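Long-range contacts in insecticidal crystal protein Cry35Ab1 (Bacillus thuringiensis, PDB 4JP0), which acts with a partner protein, Cry34Ab1, as a binary insecticidal toxin against western corn rootworm larvae, whose midgut epithelium is probably its main target: residues Lys154-Pro159 / Ser172-Gly177; Leu205-Tyr210 / Thr314-Glu319. All coordinates share one frame; numbering follows the deposited sequence.

Contact 1: residues Lys154-Pro159 / Ser172-Gly177; sequences KLKDYP and SPQLMG
The side-chain amide of Gln174 reads two backbone groups of Lys154-Pro159 at once. Gln174 OE1 accepts the amide hydrogen of Lys156 N at 2.9 Å in an almost straight bond (178°), the donor lying in the carbonyl plane on a lone pair. Gln174 NE2 gives a second bond to Lys154 O at 3.0 Å, more bent, and also reaches Asp152 OD2. In this way an irregular chain segment docks on strand 174-182, an outermost strand of the four-stranded antiparallel sheet of this toxin_10-family protein. It exemplifies how a glutamine, bonding one C=O and one N-H of a loop, can stand in for strand pairing; no backbone bond joins the two segments themselves, although Leu175 pairs with Asp152 just upstream. Held at both OE1 and NE2, the buried amide can hardly turn.

Around this bidentate grip the packing is light. The aliphatic part of Lys156 passes obliquely by the amide, Lys156 CD lying 3.4 Å from Gln174 OE1, while Trp211 NE1 hydrogen-bonds Lys156 O. Met176, at a classic beta bulge where it and Gly177 both face Lys207, offers its methyl group CE 4.3 Å from Leu155 N. On another flank, Leu155 CD1 comes within 3.6 Å of Gln174 OE1.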
loop_
_atom_site.group_PDB
_atom_site.type_symbol
_atom_site.label_atom_id
_atom_site.label_comp_id
_atom_site.label_asym_id
_atom_site.label_seq_id
_atom_site.Cartn_x
_atom_site.Cartn_y
_atom_site.Cartn_z
ATOM N N LYS A 154 2.265 -15.124 -11.077
ATOM C CA LYS A 154 1.140 -15.874 -11.648
ATOM C C LYS A 154 0.295 -16.589 -10.597
ATOM O O LYS A 154 0.771 -17.450 -9.889
ATOM C CB LYS A 154 1.652 -16.885 -12.655
ATOM C CG LYS A 154 0.565 -17.580 -13.439
ATOM C CD LYS A 154 1.140 -18.621 -14.403
ATOM C CE LYS A 154 1.173 -20.018 -13.762
ATOM N NZ LYS A 154 1.381 -21.171 -14.709
ATOM N N LEU A 155 -0.979 -16.245 -10.531
ATOM C CA LEU A 155 -1.859 -16.855 -9.556
ATOM C C LEU A 155 -2.162 -18.288 -9.979
ATOM O O LEU A 155 -2.497 -18.541 -11.131
ATOM C CB LEU A 155 -3.154 -16.039 -9.474
ATOM C CG LEU A 155 -4.182 -16.451 -8.448
ATOM C CD1 LEU A 155 -3.682 -16.015 -7.063
ATOM C CD2 LEU A 155 -5.490 -15.744 -8.776
ATOM N N LYS A 156 -2.041 -19.225 -9.068
ATOM C CA LYS A 156 -2.379 -20.625 -9.382
ATOM C C LYS A 156 -3.819 -20.744 -9.842
ATOM O O LYS A 156 -4.621 -19.867 -9.572
ATOM C CB LYS A 156 -2.161 -21.503 -8.164
ATOM C CG LYS A 156 -0.667 -21.674 -7.779
ATOM C CD LYS A 156 -0.578 -21.873 -6.252
ATOM C CE LYS A 156 0.669 -22.649 -5.808
ATOM N NZ LYS A 156 1.911 -22.149 -6.455
ATOM N N ASP A 157 -4.127 -21.815 -10.572
ATOM C CA ASP A 157 -5.498 -22.056 -11.035
ATOM C C ASP A 157 -6.458 -22.319 -9.868
ATOM O O ASP A 157 -6.033 -22.804 -8.829
ATOM C CB ASP A 157 -5.518 -23.289 -11.912
ATOM C CG ASP A 157 -4.849 -23.084 -13.259
ATOM O OD1 ASP A 157 -4.429 -21.949 -13.619
ATOM O OD2 ASP A 157 -4.748 -24.052 -14.042
ATOM N N TYR A 158 -7.747 -22.023 -10.037
ATOM C CA TYR A 158 -8.723 -22.363 -8.995
ATOM C C TYR A 158 -8.868 -23.879 -8.972
ATOM O O TYR A 158 -8.586 -24.534 -9.976
ATOM C CB TYR A 158 -10.064 -21.659 -9.191
ATOM C CG TYR A 158 -10.717 -21.889 -10.528
ATOM C CD1 TYR A 158 -11.552 -22.984 -10.738
ATOM C CD2 TYR A 158 -10.514 -21.007 -11.582
ATOM C CE1 TYR A 158 -12.152 -23.194 -11.959
ATOM C CE2 TYR A 158 -11.120 -21.211 -12.808
ATOM C CZ TYR A 158 -11.936 -22.300 -12.990
ATOM O OH TYR A 158 -12.525 -22.494 -14.208
ATOM N N PRO A 159 -9.299 -24.439 -7.840
ATOM C CA PRO A 159 -9.360 -25.894 -7.679
ATOM C C PRO A 159 -10.367 -26.524 -8.610
ATOM O O PRO A 159 -11.324 -25.870 -9.025
ATOM C CB PRO A 159 -9.824 -26.069 -6.231
ATOM C CG PRO A 159 -9.421 -24.730 -5.565
ATOM C CD PRO A 159 -9.761 -23.729 -6.638
ATOM N N SER A 172 -3.441 -21.764 -1.732
ATOM C CA SER A 172 -2.622 -21.114 -0.699
ATOM C C SER A 172 -2.273 -19.683 -1.032
ATOM O O SER A 172 -2.051 -19.374 -2.176
ATOM C CB SER A 172 -1.364 -21.930 -0.460
ATOM O OG SER A 172 -1.777 -23.207 0.022
ATOM N N PRO A 173 -2.214 -18.811 -0.033
ATOM C CA PRO A 173 -1.873 -17.405 -0.281
ATOM C C PRO A 173 -0.537 -17.266 -1.032
ATOM O O PRO A 173 0.458 -17.866 -0.652
ATOM C CB PRO A 173 -1.767 -16.829 1.130
ATOM C CG PRO A 173 -2.669 -17.725 1.918
ATOM C CD PRO A 173 -2.453 -19.084 1.392
ATOM N N GLN A 174 -0.537 -16.499 -2.114
ATOM C CA GLN A 174 0.702 -16.199 -2.854
ATOM C C GLN A 174 1.010 -14.716 -2.711
ATOM O O GLN A 174 0.119 -13.885 -2.859
ATOM C CB GLN A 174 0.512 -16.493 -4.335
ATOM C CG GLN A 174 0.289 -17.948 -4.639
ATOM C CD GLN A 174 -0.052 -18.181 -6.109
ATOM O OE1 GLN A 174 -1.181 -18.539 -6.438
ATOM N NE2 GLN A 174 0.925 -17.985 -6.987
ATOM N N LEU A 175 2.255 -14.382 -2.376
ATOM C CA LEU A 175 2.623 -12.976 -2.216
ATOM C C LEU A 175 2.792 -12.366 -3.586
ATOM O O LEU A 175 3.735 -12.706 -4.282
ATOM C CB LEU A 175 3.950 -12.882 -1.482
ATOM C CG LEU A 175 4.447 -11.447 -1.250
ATOM C CD1 LEU A 175 3.523 -10.681 -0.307
ATOM C CD2 LEU A 175 5.876 -11.523 -0.715
ATOM N N MET A 176 1.919 -11.410 -3.932
ATOM C CA MET A 176 1.891 -10.817 -5.252
ATOM C C MET A 176 2.471 -9.429 -5.261
ATOM O O MET A 176 2.692 -8.877 -6.336
ATOM C CB MET A 176 0.451 -10.761 -5.790
ATOM C CG MET A 176 -0.254 -12.101 -5.784
ATOM S SD MET A 176 0.525 -13.275 -6.940
ATOM C CE MET A 176 -0.165 -12.570 -8.498
ATOM N N GLY A 177 2.680 -8.841 -4.078
ATOM C CA GLY A 177 3.233 -7.480 -3.993
ATOM C C GLY A 177 3.726 -7.196 -2.581
ATOM O O GLY A 177 3.175 -7.739 -1.624
#

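Contact 2: residues Leu205-Tyr210 / Thr314-Glu319; sequences LKKYQY and TITSLE
Ile315 lies over one face of the Tyr210 ring, its CB 3.9 Å from the ring centroid, a CH-pi contact displaced toward the rim. The Ile315 CG2 methyl reaches on to the phenol end, 3.5 Å from Tyr210 OH, and Ser317 CB sits at the ring edge, near its plane. The ring comes over Ile315 because CG of Tyr210 stands between the backbone N and the carbonyl carbon (chi1 50°). The Tyr208 ring instead meets the carboxylate of Glu319 obliquely, the two planes 39° apart, with Tyr208 CE1 3.4 Å from Glu319 OE1. Two hydroxyls hold that carboxylate: Ser317 OG donates to Glu319 OE2 at 2.6 Å, on its anti lone pair, and Tyr321 OH bonds Glu319 OE1. Lys206 NZ bonds Tyr208 OH and forms a salt bridge with Glu327, leaving it 5.9 Å from Glu319 OE1; even so, it may lend the carboxylate some electrostatic support.

Beneath these groups run the two central strands of the four-stranded antiparallel sheet, at 162° to each other. Lys206-Glu319, Tyr208-Ser317 and Tyr210-Ile315 are hydrogen-bonded pairs; Ile315 N to Tyr210 O, at 2.7 Å, is the shortest bond of this ladder.

The alternate residues Lys207, Gln209, Thr316 and Leu318 project from the other face of the sheet. Gln209 and Thr316 lie side by side, and Gln209 NE2 donates to Thr316 OG1 (3.1 Å) within its own amide plane. The methyl Thr316 CG2 turns instead to the lysine chain, 3.5 Å from Lys207 CG. Leu318 CD2 packs on that same lysine carbon, while Lys207 NZ reaches beyond the strands to Leu279 O.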
loop_
_atom_site.group_PDB
_atom_site.type_symbol
_atom_site.label_atom_id
_atom_site.label_comp_id
_atom_site.label_asym_id
_atom_site.label_seq_id
_atom_site.Cartn_x
_atom_site.Cartn_y
_atom_site.Cartn_z
ATOM N N LEU A 205 4.068 -3.528 3.815
ATOM C CA LEU A 205 2.691 -3.717 3.334
ATOM C C LEU A 205 2.742 -4.818 2.229
ATOM O O LEU A 205 3.445 -4.701 1.211
ATOM C CB LEU A 205 2.132 -2.379 2.828
ATOM C CG LEU A 205 0.748 -2.363 2.181
ATOM C CD1 LEU A 205 -0.311 -3.018 3.080
ATOM C CD2 LEU A 205 0.345 -0.922 1.787
ATOM N N LYS A 206 2.011 -5.904 2.473
ATOM C CA LYS A 206 2.015 -7.048 1.591
ATOM C C LYS A 206 0.661 -7.190 0.970
ATOM O O LYS A 206 -0.361 -6.826 1.593
ATOM C CB LYS A 206 2.212 -8.316 2.416
ATOM C CG LYS A 206 3.417 -8.332 3.304
ATOM C CD LYS A 206 3.629 -9.748 3.829
ATOM C CE LYS A 206 4.706 -9.794 4.887
ATOM N NZ LYS A 206 5.009 -11.161 5.332
ATOM N N LYS A 207 0.661 -7.734 -0.242
ATOM C CA LYS A 207 -0.578 -8.119 -0.935
ATOM C C LYS A 207 -0.526 -9.592 -1.326
ATOM O O LYS A 207 0.308 -9.982 -2.155
ATOM C CB LYS A 207 -0.847 -7.289 -2.197
ATOM C CG LYS A 207 -2.296 -7.468 -2.667
ATOM C CD LYS A 207 -2.625 -6.817 -4.042
ATOM C CE LYS A 207 -2.112 -7.659 -5.215
ATOM N NZ LYS A 207 -2.472 -7.058 -6.546
ATOM N N TYR A 208 -1.396 -10.404 -0.719
ATOM C CA TYR A 208 -1.516 -11.809 -1.054
ATOM C C TYR A 208 -2.773 -12.021 -1.845
ATOM O O TYR A 208 -3.777 -11.308 -1.645
ATOM C CB TYR A 208 -1.659 -12.654 0.202
ATOM C CG TYR A 208 -0.424 -12.721 1.078
ATOM C CD1 TYR A 208 -0.295 -11.929 2.225
ATOM C CD2 TYR A 208 0.618 -13.576 0.769
ATOM C CE1 TYR A 208 0.870 -11.999 3.024
ATOM C CE2 TYR A 208 1.752 -13.645 1.579
ATOM C CZ TYR A 208 1.866 -12.856 2.698
ATOM O OH TYR A 208 3.017 -12.949 3.497
ATOM N N GLN A 209 -2.731 -12.991 -2.752
ATOM C CA GLN A 209 -3.944 -13.412 -3.452
ATOM C C GLN A 209 -4.000 -14.936 -3.436
ATOM O O GLN A 209 -2.970 -15.598 -3.265
ATOM C CB GLN A 209 -4.020 -12.857 -4.869
ATOM C CG GLN A 209 -4.248 -11.352 -4.910
ATOM C CD GLN A 209 -4.265 -10.815 -6.327
ATOM O OE1 GLN A 209 -3.456 -11.223 -7.158
ATOM N NE2 GLN A 209 -5.182 -9.881 -6.605
ATOM N N TYR A 210 -5.210 -15.463 -3.553
ATOM C CA TYR A 210 -5.474 -16.888 -3.555
ATOM C C TYR A 210 -6.949 -17.081 -3.900
ATOM O O TYR A 210 -7.723 -16.121 -3.891
ATOM C CB TYR A 210 -5.179 -17.509 -2.185
ATOM C CG TYR A 210 -5.803 -16.803 -0.998
ATOM C CD1 TYR A 210 -6.989 -17.256 -0.428
ATOM C CD2 TYR A 210 -5.176 -15.706 -0.413
ATOM C CE1 TYR A 210 -7.544 -16.599 0.706
ATOM C CE2 TYR A 210 -5.710 -15.080 0.697
ATOM C CZ TYR A 210 -6.871 -15.517 1.250
ATOM O OH TYR A 210 -7.357 -14.832 2.347
ATOM N N THR A 314 -11.249 -14.920 -6.365
ATOM C CA THR A 314 -9.892 -14.551 -6.015
ATOM C C THR A 314 -10.023 -13.634 -4.835
ATOM O O THR A 314 -10.756 -12.640 -4.899
ATOM C CB THR A 314 -9.195 -13.806 -7.159
ATOM O OG1 THR A 314 -8.909 -14.732 -8.202
ATOM C CG2 THR A 314 -7.795 -13.318 -6.714
ATOM N N ILE A 315 -9.353 -14.002 -3.751
ATOM C CA ILE A 315 -9.305 -13.186 -2.558
ATOM C C ILE A 315 -8.050 -12.348 -2.602
ATOM O O ILE A 315 -7.009 -12.831 -3.028
ATOM C CB ILE A 315 -9.249 -14.051 -1.297
ATOM C CG1 ILE A 315 -10.402 -15.062 -1.251
ATOM C CG2 ILE A 315 -9.323 -13.128 -0.049
ATOM C CD1 ILE A 315 -11.798 -14.396 -1.143
ATOM N N THR A 316 -8.148 -11.086 -2.179
ATOM C CA THR A 316 -6.938 -10.260 -2.025
ATOM C C THR A 316 -6.810 -9.897 -0.561
ATOM O O THR A 316 -7.762 -9.385 0.050
ATOM C CB THR A 316 -7.046 -9.004 -2.871
ATOM O OG1 THR A 316 -7.053 -9.384 -4.243
ATOM C CG2 THR A 316 -5.773 -8.127 -2.749
ATOM N N SER A 317 -5.639 -10.134 0.022
ATOM C CA SER A 317 -5.420 -9.806 1.421
ATOM C C SER A 317 -4.301 -8.751 1.529
ATOM O O SER A 317 -3.172 -9.008 1.167
ATOM C CB SER A 317 -4.998 -11.062 2.202
ATOM O OG SER A 317 -4.871 -10.769 3.588
ATOM N N LEU A 318 -4.650 -7.572 2.017
ATOM C CA LEU A 318 -3.680 -6.498 2.229
ATOM C C LEU A 318 -3.316 -6.564 3.708
ATOM O O LEU A 318 -4.204 -6.553 4.564
ATOM C CB LEU A 318 -4.347 -5.181 1.882
ATOM C CG LEU A 318 -4.297 -4.911 0.377
ATOM C CD1 LEU A 318 -4.998 -3.591 -0.013
ATOM C CD2 LEU A 318 -2.864 -4.870 -0.044
ATOM N N GLU A 319 -2.031 -6.667 4.031
ATOM C CA GLU A 319 -1.631 -6.865 5.429
ATOM C C GLU A 319 -0.430 -5.974 5.727
ATOM O O GLU A 319 0.524 -5.956 4.986
ATOM C CB GLU A 319 -1.265 -8.341 5.673
ATOM C CG GLU A 319 -2.405 -9.323 5.362
ATOM C CD GLU A 319 -1.974 -10.800 5.345
ATOM O OE1 GLU A 319 -0.901 -11.146 5.852
ATOM O OE2 GLU A 319 -2.718 -11.651 4.816
#

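How the contacts relate
The two contacts join at strand 202-221. Contact 2 pairs this strand with 307-323 in the middle of the sheet, and contact 1 lies at the margin, where a loop lies against strand 174-182; their centres are about 9 Å apart. Backbone hydrogen bonding probably links them through Met176 N to Lys207 O and Gln174 N to Gln209 O, both 2.8 Å. The loop also reaches past the edge strand, Leu155 CD2 touching Thr314 OG1. The chemistry follows position: contact 2, nearer the chain centre, has half its residues buried and the rest only partly exposed, and rests on a regular backbone ladder, whereas contact 1 mixes buried Gln174 and Met176 with exposed lysines, and one side-chain amide replaces the ladder.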